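Local atomic coordinates of polyketide synthase (Synechococcus sp., PDB entry 4GOX), a protein that probably transfers a sulfo group from PAPS to activate an intermediate of hydrocarbon biosynthesis, as the sulfotransferase domain of an olefin synthase. Residues D86-T91 and Y113-R118; G79-L84 and E93-K98; R194-L199 and D206-V211; D140-L145 and A149-L154. All coordinates share one frame; numbering follows the deposited sequence.

Contact 1 (D86-T91 and Y113-R118); sequences DLENLT and YAYLQR
Tyr115 OH lies 2.5 Å from Glu88 OE2 and gives it a hydrogen bond. The bond is short, but its geometry makes it weak. The two side chains reach for each other from opposite directions and meet at their polar ends. The carboxylate stands almost perpendicular to the tyrosine ring, with 89° between the planes. OE2 approaches the ring obliquely and is 3.3 Å from Tyr115 CZ. The other oxygen, Glu88 OE1, is 3.3 Å from Tyr115 OH. The torsions explain the long reach. Tyr115 places CG opposite its backbone N (chi1 -175°), and this carries the hydroxyl out to the neighbouring helix. Glu88 is extended beyond CG and bridges the remaining gap.

A small apolar touch lies beside this polar pair. Leu87 CD1 meets Leu116 CD2 at 3.9 Å, and the two side chains cross at about a right angle. The interface is modest, with 147 Å² buried in all. Helix 79-88 ends here. Asn89 leaves it with positive phi, and Thr91 then takes the N-cap position of helix 92-104, its hydroxyl making a weak hydrogen bond to Ala94 N. The contact thus ties the C-terminal end of helix 79-88 to helix 109-119. Trp102 of helix 92-104 packs edge-to-face on Tyr115, while Leu80, further back on helix 79-88, touches Leu116.

Contact 2 (G79-L84 and E93-K98); sequences GLQRAL and EASQAK
One clear hydrogen bond joins the two segments: Ser95 OG donates to the backbone carbonyl Gln81 O at 2.6 Å. The hydroxyl comes in from the side, with a C=O...O angle of 113°, and is tilted 33° from the carbonyl plane. Ser95 has an unusual chi1, away from the staggered positions, and this turns OG onto the carbonyl. The backbones are close at this point, with Gln81 CA and Ser95 CA 5.3 Å apart.

Packing surrounds the bond. Leu84 CB sits 3.4 Å from Ser95 OG, so a methylene lies against the hydroxyl. Leu84 CD1 reaches Lys98 CG at 4.2 Å, touching the aliphatic part of the lysine. On another flank, the bent side chains of Gln81 and Gln96 bring their amides together. Gln96 NE2 is hydrogen-bonded to Asn100 OD1, one turn further along its own helix.

The segments belong to helices 79-88 and 92-104, two helices that follow each other in the chain. The axes of segments 79-84 and 93-98 pass 8.9 Å apart, at 116° between their directions. Helix 109-119 packs against both helices: its Tyr115 touches Leu84 and Lys98. Val99 of helix 92-104 extends the packing toward Leu80.

Contact 3 (R194-L199 and D206-V211); sequences RNILDL and DRYLQV
Leu197 and Tyr208 both swing CG to the side opposite the backbone N, the leucine with chi1 -178°. These torsions send the leucine methyl and the phenol hydroxyl into the space between helix and strand. Gln210, extended beyond CG, brings its amide to the same place.

The three groups meet around Leu197 CD1. This methyl lies 3.4 Å from Gln210 NE2 and 3.7 Å from Tyr208 OH. The leucine runs obliquely to both partners and packs against their polar ends. Those ends are joined to each other: Gln210 NE2 donates to Tyr208 OH at 3.0 Å. The N-H...O angle is 152°, and the hydroxyl lies close to the amide plane. Tyr208 OH has a second partner, His153 ND1 of the adjacent strand. Two hydrogen bonds therefore hold the phenol oxygen and limit the freedom of the ring.

Ile196 meets the ring further back. Its CG2 is 4.2 Å from Tyr208 CE1, and its carbonyl Ile196 O is 3.8 Å from the same carbon. The carbonyl approaches obliquely. No polar bond links the helix to the strand within the two segments.

Helix 181-202 runs over the strand in a roughly opposite sense, at 143° between the short axes and 9.7 Å apart. It precedes strand 208-212, an outermost strand of the parallel sheet, in the alternating helix and strand order of a P-loop-type fold. The neighbouring strand 149-155 pairs with this strand, and helix 220-231 packs on Leu209 and Val211.

Contact 4 (D140-L145 and A149-L154); sequences DHSEIL and AKYIHL
Ser142 OG and Glu143 OE2, both on helix 136-145, meet Tyr151 OH on strand 149-155. This is the helix-to-strand step of a beta-alpha-beta crossover in the parallel sheet of the P-loop-type sulfotransferase fold. The helix runs back over the strand, with 153° between the directions of segments 140-145 and 149-154.

The tyrosine ring stands out from the strand with its hydroxyl directed at the helix. Both helix oxygens lie at the ring edge, near its plane, and they flank the hydroxyl. Ser142 OG donates to Tyr151 OH at 2.6 Å. Tyr151 OH in turn donates to Glu143 OE2, also at 2.6 Å. The phenol oxygen is thus acceptor and donor at once, and the angle OG-OH-OE2 at it is about 124°. The two bonds near the ring plane hold the hydroxyl and would favour this ring orientation.

The carboxylate is turned 64° from the ring plane. It offers the anti lone pair of OE2, away from OE1. Glu143 is bent at chi2, which folds its end back toward the strand. The same OE2 forms a salt bridge with Arg207 NH2, and Arg207 NH2 also bonds to Ala149 O. This positive charge would probably favour the ionised carboxylate.

Ala149 packs beside the serine. The backbone carbon Ala149 C lies over one face of the Tyr151 ring, offset toward its rim. Its methyl completes the packing, with Ala149 CB 3.5 Å from Ser142 OG.

Overall arrangement
The contacts form two groups. Contacts 1 and 2 share helix 79-88, and their centres are 9 Å apart. Tyr115 OH of contact 1 touches Lys98 CE of contact 2 at 3.4 Å, so helices 79-88, 92-104 and 109-119 pack against one another. Contacts 3 and 4 are also 9 Å apart between centres and meet on the parallel sheet. There Ile196 CG2 lies 3.4 Å from His153 CG, and Arg207 O lies 2.7 Å from Tyr151 N. Contacts 2 and 3 are on opposite sides of the chain's centre, about 31 Å apart between centres. The side chain of Ile196 in contact 3 is about 11 Å from the bound adenosine-3'-5'-diphosphate.

Contact 1 (D86-T91 and Y113-R118)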
loop_
_atom_site.group_PDB
_atom_site.type_symbol
_atom_site.label_atom_id
_atom_site.label_comp_id
_atom_site.label_asym_id
_atom_site.label_seq_id
_atom_site.Cartn_x
_atom_site.Cartn_y
_atom_site.Cartn_z
ATOM N N ASP A 86 -15.559 10.659 2.233
ATOM C CA ASP A 86 -16.263 9.416 2.546
ATOM C C ASP A 86 -16.571 9.237 4.040
ATOM O O ASP A 86 -17.731 8.984 4.379
ATOM C CB ASP A 86 -15.508 8.191 1.997
ATOM C CG ASP A 86 -16.222 6.880 2.261
ATOM O OD1 ASP A 86 -17.279 6.640 1.630
ATOM O OD2 ASP A 86 -15.777 6.135 3.154
ATOM N N LEU A 87 -15.559 9.370 4.930
ATOM C CA LEU A 87 -15.777 9.187 6.371
ATOM C C LEU A 87 -16.719 10.218 7.007
ATOM O O LEU A 87 -17.407 9.897 7.987
ATOM C CB LEU A 87 -14.453 9.173 7.157
ATOM C CG LEU A 87 -13.509 7.973 6.955
ATOM C CD1 LEU A 87 -12.120 8.309 7.459
ATOM C CD2 LEU A 87 -14.044 6.703 7.640
ATOM N N GLU A 88 -16.723 11.459 6.489
ATOM C CA GLU A 88 -17.490 12.543 7.113
ATOM C C GLU A 88 -18.615 13.186 6.307
ATOM O O GLU A 88 -19.246 14.113 6.825
ATOM C CB GLU A 88 -16.532 13.602 7.665
ATOM C CG GLU A 88 -15.739 13.107 8.858
ATOM C CD GLU A 88 -14.607 14.005 9.311
ATOM O OE1 GLU A 88 -14.174 14.887 8.533
ATOM O OE2 GLU A 88 -14.136 13.808 10.452
ATOM N N ASN A 89 -18.907 12.670 5.082
ATOM C CA ASN A 89 -19.952 13.150 4.155
ATOM C C ASN A 89 -19.677 14.602 3.740
ATOM O O ASN A 89 -20.563 15.473 3.816
ATOM C CB ASN A 89 -21.372 12.966 4.729
ATOM C CG ASN A 89 -21.770 11.532 4.965
ATOM O OD1 ASN A 89 -22.460 10.911 4.147
ATOM N ND2 ASN A 89 -21.385 10.990 6.115
ATOM N N LEU A 90 -18.433 14.841 3.307
ATOM C CA LEU A 90 -17.894 16.137 2.892
ATOM C C LEU A 90 -17.826 16.310 1.365
ATOM O O LEU A 90 -17.754 15.338 0.615
ATOM C CB LEU A 90 -16.475 16.306 3.490
ATOM C CG LEU A 90 -16.281 17.066 4.805
ATOM C CD1 LEU A 90 -17.386 16.807 5.829
ATOM C CD2 LEU A 90 -14.917 16.751 5.417
ATOM N N THR A 91 -17.829 17.567 0.922
ATOM C CA THR A 91 -17.700 17.979 -0.477
ATOM C C THR A 91 -16.175 18.111 -0.760
ATOM O O THR A 91 -15.411 18.179 0.212
ATOM C CB THR A 91 -18.421 19.335 -0.663
ATOM O OG1 THR A 91 -17.897 20.286 0.279
ATOM C CG2 THR A 91 -19.969 19.225 -0.524
ATOM N N TYR A 113 -3.280 10.066 11.728
ATOM C CA TYR A 113 -3.574 8.646 11.875
ATOM C C TYR A 113 -4.590 8.417 12.996
ATOM O O TYR A 113 -5.569 7.713 12.762
ATOM C CB TYR A 113 -2.297 7.817 12.094
ATOM C CG TYR A 113 -1.536 7.513 10.818
ATOM C CD1 TYR A 113 -0.257 8.029 10.601
ATOM C CD2 TYR A 113 -2.074 6.673 9.845
ATOM C CE1 TYR A 113 0.471 7.706 9.451
ATOM C CE2 TYR A 113 -1.367 6.363 8.681
ATOM C CZ TYR A 113 -0.089 6.866 8.497
ATOM O OH TYR A 113 0.586 6.579 7.335
ATOM N N ALA A 114 -4.387 9.027 14.193
ATOM C CA ALA A 114 -5.303 8.894 15.340
ATOM C C ALA A 114 -6.702 9.429 14.998
ATOM O O ALA A 114 -7.708 8.832 15.409
ATOM C CB ALA A 114 -4.746 9.605 16.564
ATOM N N TYR A 115 -6.754 10.507 14.186
ATOM C CA TYR A 115 -7.987 11.110 13.697
ATOM C C TYR A 115 -8.720 10.126 12.787
ATOM O O TYR A 115 -9.910 9.898 12.982
ATOM C CB TYR A 115 -7.681 12.389 12.907
ATOM C CG TYR A 115 -8.912 13.151 12.460
ATOM C CD1 TYR A 115 -9.559 14.038 13.319
ATOM C CD2 TYR A 115 -9.403 13.020 11.161
ATOM C CE1 TYR A 115 -10.685 14.753 12.909
ATOM C CE2 TYR A 115 -10.524 13.735 10.737
ATOM C CZ TYR A 115 -11.164 14.597 11.617
ATOM O OH TYR A 115 -12.250 15.325 11.207
ATOM N N LEU A 116 -8.032 9.581 11.776
ATOM C CA LEU A 116 -8.667 8.661 10.833
ATOM C C LEU A 116 -9.146 7.373 11.521
ATOM O O LEU A 116 -10.240 6.912 11.221
ATOM C CB LEU A 116 -7.786 8.384 9.607
ATOM C CG LEU A 116 -7.451 9.571 8.690
ATOM C CD1 LEU A 116 -6.339 9.202 7.718
ATOM C CD2 LEU A 116 -8.659 10.042 7.904
ATOM N N GLN A 117 -8.378 6.873 12.526
ATOM C CA GLN A 117 -8.722 5.684 13.314
ATOM C C GLN A 117 -10.022 5.909 14.083
ATOM O O GLN A 117 -10.824 4.978 14.230
ATOM C CB GLN A 117 -7.601 5.322 14.288
ATOM C CG GLN A 117 -6.392 4.648 13.640
ATOM C CD GLN A 117 -5.291 4.492 14.650
ATOM O OE1 GLN A 117 -4.950 5.437 15.378
ATOM N NE2 GLN A 117 -4.732 3.290 14.742
ATOM N N ARG A 118 -10.219 7.152 14.559
ATOM C CA ARG A 118 -11.389 7.608 15.277
ATOM C C ARG A 118 -12.590 7.692 14.312
ATOM O O ARG A 118 -13.658 7.187 14.644
ATOM C CB ARG A 118 -11.098 8.973 15.960
ATOM C CG ARG A 118 -12.292 9.576 16.726
ATOM C CD ARG A 118 -11.858 10.508 17.846
ATOM N NE ARG A 118 -11.328 9.753 18.986
ATOM C CZ ARG A 118 -10.793 10.295 20.076
ATOM N NH1 ARG A 118 -10.706 11.616 20.197
ATOM N NH2 ARG A 118 -10.336 9.522 21.051
#

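Contact 2 (G79-L84 and E93-K98)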
loop_
_atom_site.group_PDB
_atom_site.type_symbol
_atom_site.label_atom_id
_atom_site.label_comp_id
_atom_site.label_asym_id
_atom_site.label_seq_id
_atom_site.Cartn_x
_atom_site.Cartn_y
_atom_site.Cartn_z
ATOM N N GLY A 79 -5.893 11.078 -1.854
ATOM C CA GLY A 79 -6.627 9.994 -1.221
ATOM C C GLY A 79 -7.038 10.338 0.198
ATOM O O GLY A 79 -8.017 9.782 0.713
ATOM N N LEU A 80 -6.267 11.255 0.855
ATOM C CA LEU A 80 -6.610 11.740 2.191
ATOM C C LEU A 80 -7.915 12.572 2.087
ATOM O O LEU A 80 -8.801 12.392 2.922
ATOM C CB LEU A 80 -5.486 12.586 2.821
ATOM C CG LEU A 80 -5.827 13.256 4.168
ATOM C CD1 LEU A 80 -6.018 12.226 5.285
ATOM C CD2 LEU A 80 -4.781 14.305 4.545
ATOM N N GLN A 81 -8.036 13.434 1.046
ATOM C CA GLN A 81 -9.249 14.234 0.819
ATOM C C GLN A 81 -10.435 13.276 0.613
ATOM O O GLN A 81 -11.427 13.375 1.342
ATOM C CB GLN A 81 -9.085 15.203 -0.381
ATOM C CG GLN A 81 -8.282 16.465 -0.069
ATOM C CD GLN A 81 -6.769 16.290 -0.220
ATOM O OE1 GLN A 81 -6.192 15.230 0.078
ATOM N NE2 GLN A 81 -6.077 17.340 -0.678
ATOM N N ARG A 82 -10.262 12.273 -0.293
ATOM C CA ARG A 82 -11.263 11.258 -0.619
ATOM C C ARG A 82 -11.707 10.509 0.643
ATOM O O ARG A 82 -12.912 10.369 0.874
ATOM C CB ARG A 82 -10.742 10.317 -1.719
ATOM C CG ARG A 82 -11.807 9.419 -2.365
ATOM C CD ARG A 82 -12.801 10.207 -3.212
ATOM N NE ARG A 82 -14.034 9.462 -3.478
ATOM C CZ ARG A 82 -15.108 9.474 -2.694
ATOM N NH1 ARG A 82 -15.110 10.174 -1.566
ATOM N NH2 ARG A 82 -16.188 8.781 -3.030
ATOM N N ALA A 83 -10.742 10.110 1.496
ATOM C CA ALA A 83 -11.023 9.444 2.779
ATOM C C ALA A 83 -11.956 10.290 3.669
ATOM O O ALA A 83 -12.951 9.772 4.178
ATOM C CB ALA A 83 -9.723 9.166 3.528
ATOM N N LEU A 84 -11.612 11.575 3.855
ATOM C CA LEU A 84 -12.342 12.547 4.679
ATOM C C LEU A 84 -13.771 12.787 4.156
ATOM O O LEU A 84 -14.724 12.808 4.944
ATOM C CB LEU A 84 -11.578 13.870 4.685
ATOM C CG LEU A 84 -10.239 13.917 5.410
ATOM C CD1 LEU A 84 -9.545 15.232 5.104
ATOM C CD2 LEU A 84 -10.427 13.712 6.923
ATOM N N GLU A 93 -14.389 20.724 -1.698
ATOM C CA GLU A 93 -14.002 22.023 -1.170
ATOM C C GLU A 93 -13.862 21.955 0.340
ATOM O O GLU A 93 -12.864 22.440 0.873
ATOM C CB GLU A 93 -15.027 23.099 -1.586
ATOM C CG GLU A 93 -15.222 23.254 -3.093
ATOM C CD GLU A 93 -16.027 22.179 -3.814
ATOM O OE1 GLU A 93 -17.009 21.663 -3.228
ATOM O OE2 GLU A 93 -15.668 21.853 -4.968
ATOM N N ALA A 94 -14.849 21.336 1.029
ATOM C CA ALA A 94 -14.831 21.178 2.484
ATOM C C ALA A 94 -13.704 20.233 2.908
ATOM O O ALA A 94 -13.112 20.438 3.973
ATOM C CB ALA A 94 -16.163 20.648 2.980
ATOM N N SER A 95 -13.409 19.199 2.075
ATOM C CA SER A 95 -12.341 18.232 2.341
ATOM C C SER A 95 -10.992 18.949 2.291
ATOM O O SER A 95 -10.259 18.927 3.278
ATOM C CB SER A 95 -12.374 17.093 1.326
ATOM O OG SER A 95 -12.009 15.876 1.957
ATOM N N GLN A 96 -10.710 19.634 1.161
ATOM C CA GLN A 96 -9.515 20.437 0.931
ATOM C C GLN A 96 -9.289 21.467 2.063
ATOM O O GLN A 96 -8.164 21.592 2.540
ATOM C CB GLN A 96 -9.591 21.122 -0.448
ATOM C CG GLN A 96 -8.259 21.650 -0.977
ATOM C CD GLN A 96 -7.216 20.566 -1.157
ATOM O OE1 GLN A 96 -7.257 19.773 -2.106
ATOM N NE2 GLN A 96 -6.259 20.513 -0.238
ATOM N N ALA A 97 -10.364 22.133 2.533
ATOM C CA ALA A 97 -10.313 23.119 3.618
ATOM C C ALA A 97 -9.871 22.497 4.955
ATOM O O ALA A 97 -9.180 23.159 5.729
ATOM C CB ALA A 97 -11.672 23.813 3.774
ATOM N N LYS A 98 -10.283 21.242 5.231
ATOM C CA LYS A 98 -9.906 20.491 6.442
ATOM C C LYS A 98 -8.378 20.180 6.336
ATOM O O LYS A 98 -7.649 20.338 7.326
ATOM C CB LYS A 98 -10.740 19.187 6.533
ATOM C CG LYS A 98 -10.564 18.350 7.798
ATOM C CD LYS A 98 -11.331 18.886 8.992
ATOM C CE LYS A 98 -10.848 18.264 10.277
ATOM N NZ LYS A 98 -11.014 19.183 11.434
#

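Contact 3 (R194-L199 and D206-V211)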
loop_
_atom_site.group_PDB
_atom_site.type_symbol
_atom_site.label_atom_id
_atom_site.label_comp_id
_atom_site.label_asym_id
_atom_site.label_seq_id
_atom_site.Cartn_x
_atom_site.Cartn_y
_atom_site.Cartn_z
ATOM N N ARG A 194 13.284 -5.715 -0.448
ATOM C CA ARG A 194 14.281 -5.957 0.592
ATOM C C ARG A 194 13.939 -5.169 1.887
ATOM O O ARG A 194 13.939 -5.757 2.972
ATOM C CB ARG A 194 15.689 -5.632 0.077
ATOM C CG ARG A 194 16.786 -5.635 1.145
ATOM C CD ARG A 194 17.193 -7.055 1.429
ATOM N NE ARG A 194 17.679 -7.718 0.217
ATOM C CZ ARG A 194 17.778 -9.034 0.069
ATOM N NH1 ARG A 194 17.408 -9.849 1.049
ATOM N NH2 ARG A 194 18.226 -9.546 -1.072
ATOM N N ASN A 195 13.586 -3.872 1.757
ATOM C CA ASN A 195 13.222 -3.026 2.907
ATOM C C ASN A 195 12.022 -3.582 3.678
ATOM O O ASN A 195 12.081 -3.661 4.903
ATOM C CB ASN A 195 12.972 -1.581 2.489
ATOM C CG ASN A 195 14.195 -0.834 2.038
ATOM O OD1 ASN A 195 15.288 -1.125 2.449
ATOM N ND2 ASN A 195 14.036 0.191 1.232
ATOM N N ILE A 196 10.966 -4.008 2.965
ATOM C CA ILE A 196 9.748 -4.548 3.591
ATOM C C ILE A 196 10.035 -5.877 4.281
ATOM O O ILE A 196 9.606 -6.084 5.421
ATOM C CB ILE A 196 8.519 -4.614 2.646
ATOM C CG1 ILE A 196 8.246 -3.247 1.978
ATOM C CG2 ILE A 196 7.277 -5.068 3.432
ATOM C CD1 ILE A 196 7.475 -3.395 0.672
ATOM N N LEU A 197 10.798 -6.761 3.599
ATOM C CA LEU A 197 11.275 -8.019 4.166
ATOM C C LEU A 197 12.055 -7.745 5.478
ATOM O O LEU A 197 11.770 -8.391 6.493
ATOM C CB LEU A 197 12.177 -8.751 3.158
ATOM C CG LEU A 197 12.696 -10.107 3.602
ATOM C CD1 LEU A 197 11.564 -11.116 3.665
ATOM C CD2 LEU A 197 13.851 -10.584 2.693
ATOM N N ASP A 198 13.029 -6.790 5.454
ATOM C CA ASP A 198 13.808 -6.422 6.643
ATOM C C ASP A 198 12.899 -5.922 7.775
ATOM O O ASP A 198 13.100 -6.330 8.915
ATOM C CB ASP A 198 14.881 -5.367 6.327
ATOM C CG ASP A 198 16.055 -5.899 5.505
ATOM O OD1 ASP A 198 16.096 -7.136 5.244
ATOM O OD2 ASP A 198 16.889 -5.075 5.056
ATOM N N LEU A 199 11.867 -5.097 7.453
ATOM C CA LEU A 199 10.889 -4.645 8.453
ATOM C C LEU A 199 10.174 -5.852 9.074
ATOM O O LEU A 199 10.113 -5.970 10.300
ATOM C CB LEU A 199 9.867 -3.663 7.847
ATOM C CG LEU A 199 8.662 -3.281 8.727
ATOM C CD1 LEU A 199 9.091 -2.506 9.932
ATOM C CD2 LEU A 199 7.615 -2.521 7.922
ATOM N N ASP A 206 3.278 -12.343 13.736
ATOM C CA ASP A 206 2.029 -11.827 14.276
ATOM C C ASP A 206 1.708 -10.455 13.667
ATOM O O ASP A 206 0.538 -10.094 13.601
ATOM C CB ASP A 206 2.126 -11.712 15.815
ATOM C CG ASP A 206 2.240 -13.044 16.551
ATOM O OD1 ASP A 206 1.412 -13.954 16.280
ATOM O OD2 ASP A 206 3.124 -13.163 17.431
ATOM N N ARG A 207 2.749 -9.677 13.236
ATOM C CA ARG A 207 2.545 -8.339 12.660
ATOM C C ARG A 207 3.006 -8.195 11.189
ATOM O O ARG A 207 2.970 -7.106 10.626
ATOM C CB ARG A 207 3.110 -7.235 13.584
ATOM C CG ARG A 207 2.522 -7.263 15.000
ATOM C CD ARG A 207 2.581 -5.931 15.726
ATOM N NE ARG A 207 3.928 -5.620 16.204
ATOM C CZ ARG A 207 4.755 -4.747 15.633
ATOM N NH1 ARG A 207 5.961 -4.535 16.147
ATOM N NH2 ARG A 207 4.387 -4.087 14.539
ATOM N N TYR A 208 3.379 -9.296 10.560
ATOM C CA TYR A 208 3.845 -9.288 9.181
ATOM C C TYR A 208 3.333 -10.505 8.428
ATOM O O TYR A 208 3.421 -11.625 8.930
ATOM C CB TYR A 208 5.377 -9.277 9.171
ATOM C CG TYR A 208 6.021 -9.477 7.818
ATOM C CD1 TYR A 208 6.084 -8.434 6.892
ATOM C CD2 TYR A 208 6.676 -10.668 7.505
ATOM C CE1 TYR A 208 6.762 -8.581 5.683
ATOM C CE2 TYR A 208 7.331 -10.836 6.284
ATOM C CZ TYR A 208 7.376 -9.788 5.381
ATOM O OH TYR A 208 8.046 -9.950 4.200
ATOM N N LEU A 209 2.838 -10.281 7.216
ATOM C CA LEU A 209 2.351 -11.330 6.331
ATOM C C LEU A 209 2.734 -11.069 4.870
ATOM O O LEU A 209 2.361 -10.037 4.313
ATOM C CB LEU A 209 0.811 -11.431 6.440
ATOM C CG LEU A 209 0.107 -12.490 5.567
ATOM C CD1 LEU A 209 0.188 -13.875 6.198
ATOM C CD2 LEU A 209 -1.341 -12.131 5.367
ATOM N N GLN A 210 3.429 -12.023 4.248
ATOM C CA GLN A 210 3.730 -11.975 2.816
ATOM C C GLN A 210 2.531 -12.483 2.034
ATOM O O GLN A 210 1.947 -13.500 2.381
ATOM C CB GLN A 210 4.924 -12.872 2.462
ATOM C CG GLN A 210 6.225 -12.196 2.799
ATOM C CD GLN A 210 7.431 -13.011 2.434
ATOM O OE1 GLN A 210 7.367 -13.941 1.624
ATOM N NE2 GLN A 210 8.571 -12.606 2.959
ATOM N N VAL A 211 2.183 -11.794 0.969
ATOM C CA VAL A 211 1.095 -12.185 0.076
ATOM C C VAL A 211 1.681 -12.186 -1.329
ATOM O O VAL A 211 2.213 -11.171 -1.785
ATOM C CB VAL A 211 -0.135 -11.221 0.171
ATOM C CG1 VAL A 211 -1.187 -11.593 -0.865
ATOM C CG2 VAL A 211 -0.750 -11.245 1.567
#

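Contact 4 (D140-L145 and A149-L154)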
loop_
_atom_site.group_PDB
_atom_site.type_symbol
_atom_site.label_atom_id
_atom_site.label_comp_id
_atom_site.label_asym_id
_atom_site.label_seq_id
_atom_site.Cartn_x
_atom_site.Cartn_y
_atom_site.Cartn_z
ATOM N N ASP A 140 10.542 2.858 9.058
ATOM C CA ASP A 140 10.918 3.043 10.466
ATOM C C ASP A 140 9.925 3.968 11.191
ATOM O O ASP A 140 9.745 3.831 12.405
ATOM C CB ASP A 140 12.345 3.639 10.588
ATOM C CG ASP A 140 13.461 2.672 10.209
ATOM O OD1 ASP A 140 13.201 1.451 10.147
ATOM O OD2 ASP A 140 14.587 3.136 9.969
ATOM N N HIS A 141 9.299 4.917 10.471
ATOM C CA HIS A 141 8.335 5.852 11.097
ATOM C C HIS A 141 7.140 5.125 11.727
ATOM O O HIS A 141 6.627 5.568 12.757
ATOM C CB HIS A 141 7.826 6.864 10.076
ATOM C CG HIS A 141 7.263 8.124 10.659
ATOM N ND1 HIS A 141 6.515 8.985 9.889
ATOM C CD2 HIS A 141 7.365 8.632 11.911
ATOM C CE1 HIS A 141 6.202 9.997 10.680
ATOM N NE2 HIS A 141 6.710 9.832 11.903
ATOM N N SER A 142 6.724 3.995 11.133
ATOM C CA SER A 142 5.572 3.231 11.623
ATOM C C SER A 142 5.831 2.627 13.000
ATOM O O SER A 142 5.007 2.782 13.898
ATOM C CB SER A 142 5.162 2.159 10.623
ATOM O OG SER A 142 4.092 1.400 11.161
ATOM N N GLU A 143 6.982 1.974 13.176
ATOM C CA GLU A 143 7.342 1.389 14.459
ATOM C C GLU A 143 7.551 2.456 15.533
ATOM O O GLU A 143 7.334 2.168 16.713
ATOM C CB GLU A 143 8.535 0.429 14.326
ATOM C CG GLU A 143 8.129 -0.853 13.598
ATOM C CD GLU A 143 7.067 -1.669 14.318
ATOM O OE1 GLU A 143 7.337 -2.119 15.454
ATOM O OE2 GLU A 143 5.958 -1.837 13.762
ATOM N N ILE A 144 7.901 3.700 15.124
ATOM C CA ILE A 144 8.015 4.834 16.037
ATOM C C ILE A 144 6.618 5.308 16.489
ATOM O O ILE A 144 6.408 5.555 17.674
ATOM C CB ILE A 144 8.910 5.965 15.423
ATOM C CG1 ILE A 144 10.407 5.645 15.684
ATOM C CG2 ILE A 144 8.563 7.365 15.976
ATOM C CD1 ILE A 144 11.398 6.213 14.703
ATOM N N LEU A 145 5.661 5.412 15.556
ATOM C CA LEU A 145 4.307 5.922 15.844
ATOM C C LEU A 145 3.314 4.950 16.484
ATOM O O LEU A 145 2.444 5.397 17.231
ATOM C CB LEU A 145 3.648 6.493 14.569
ATOM C CG LEU A 145 4.330 7.666 13.856
ATOM C CD1 LEU A 145 3.657 7.923 12.512
ATOM C CD2 LEU A 145 4.343 8.936 14.725
ATOM N N ALA A 149 1.038 -1.921 14.784
ATOM C CA ALA A 149 0.912 -1.885 13.317
ATOM C C ALA A 149 1.101 -3.282 12.726
ATOM O O ALA A 149 1.981 -4.025 13.160
ATOM C CB ALA A 149 1.929 -0.931 12.710
ATOM N N LYS A 150 0.269 -3.636 11.755
ATOM C CA LYS A 150 0.384 -4.904 11.018
ATOM C C LYS A 150 0.786 -4.588 9.597
ATOM O O LYS A 150 0.297 -3.618 9.021
ATOM C CB LYS A 150 -0.916 -5.715 11.033
ATOM C CG LYS A 150 -1.168 -6.413 12.359
ATOM C CD LYS A 150 -2.378 -7.339 12.232
ATOM C CE LYS A 150 -2.716 -8.042 13.524
ATOM N NZ LYS A 150 -3.540 -7.180 14.404
ATOM N N TYR A 151 1.668 -5.397 9.032
ATOM C CA TYR A 151 2.150 -5.163 7.678
ATOM C C TYR A 151 1.823 -6.305 6.727
ATOM O O TYR A 151 2.273 -7.433 6.935
ATOM C CB TYR A 151 3.675 -4.904 7.687
ATOM C CG TYR A 151 4.082 -3.848 8.687
ATOM C CD1 TYR A 151 3.866 -2.494 8.428
ATOM C CD2 TYR A 151 4.606 -4.200 9.924
ATOM C CE1 TYR A 151 4.204 -1.521 9.360
ATOM C CE2 TYR A 151 4.959 -3.231 10.859
ATOM C CZ TYR A 151 4.738 -1.897 10.581
ATOM O OH TYR A 151 5.108 -0.959 11.502
ATOM N N ILE A 152 1.092 -5.988 5.649
ATOM C CA ILE A 152 0.808 -6.927 4.562
ATOM C C ILE A 152 1.847 -6.609 3.470
ATOM O O ILE A 152 1.824 -5.523 2.897
ATOM C CB ILE A 152 -0.637 -6.770 4.034
ATOM C CG1 ILE A 152 -1.668 -7.118 5.131
ATOM C CG2 ILE A 152 -0.843 -7.658 2.775
ATOM C CD1 ILE A 152 -3.081 -6.625 4.810
ATOM N N HIS A 153 2.800 -7.519 3.253
ATOM C CA HIS A 153 3.830 -7.354 2.241
ATOM C C HIS A 153 3.346 -8.072 0.975
ATOM O O HIS A 153 3.411 -9.297 0.890
ATOM C CB HIS A 153 5.164 -7.949 2.739
ATOM C CG HIS A 153 6.319 -7.863 1.773
ATOM N ND1 HIS A 153 7.545 -8.446 2.069
ATOM C CD2 HIS A 153 6.428 -7.195 0.599
ATOM C CE1 HIS A 153 8.327 -8.161 1.042
ATOM N NE2 HIS A 153 7.691 -7.419 0.130
ATOM N N LEU A 154 2.855 -7.308 0.006
ATOM C CA LEU A 154 2.358 -7.872 -1.247
ATOM C C LEU A 154 3.512 -7.944 -2.226
ATOM O O LEU A 154 4.211 -6.953 -2.428
ATOM C CB LEU A 154 1.158 -7.046 -1.777
ATOM C CG LEU A 154 0.622 -7.379 -3.166
ATOM C CD1 LEU A 154 0.056 -8.793 -3.235
ATOM C CD2 LEU A 154 -0.429 -6.397 -3.545
#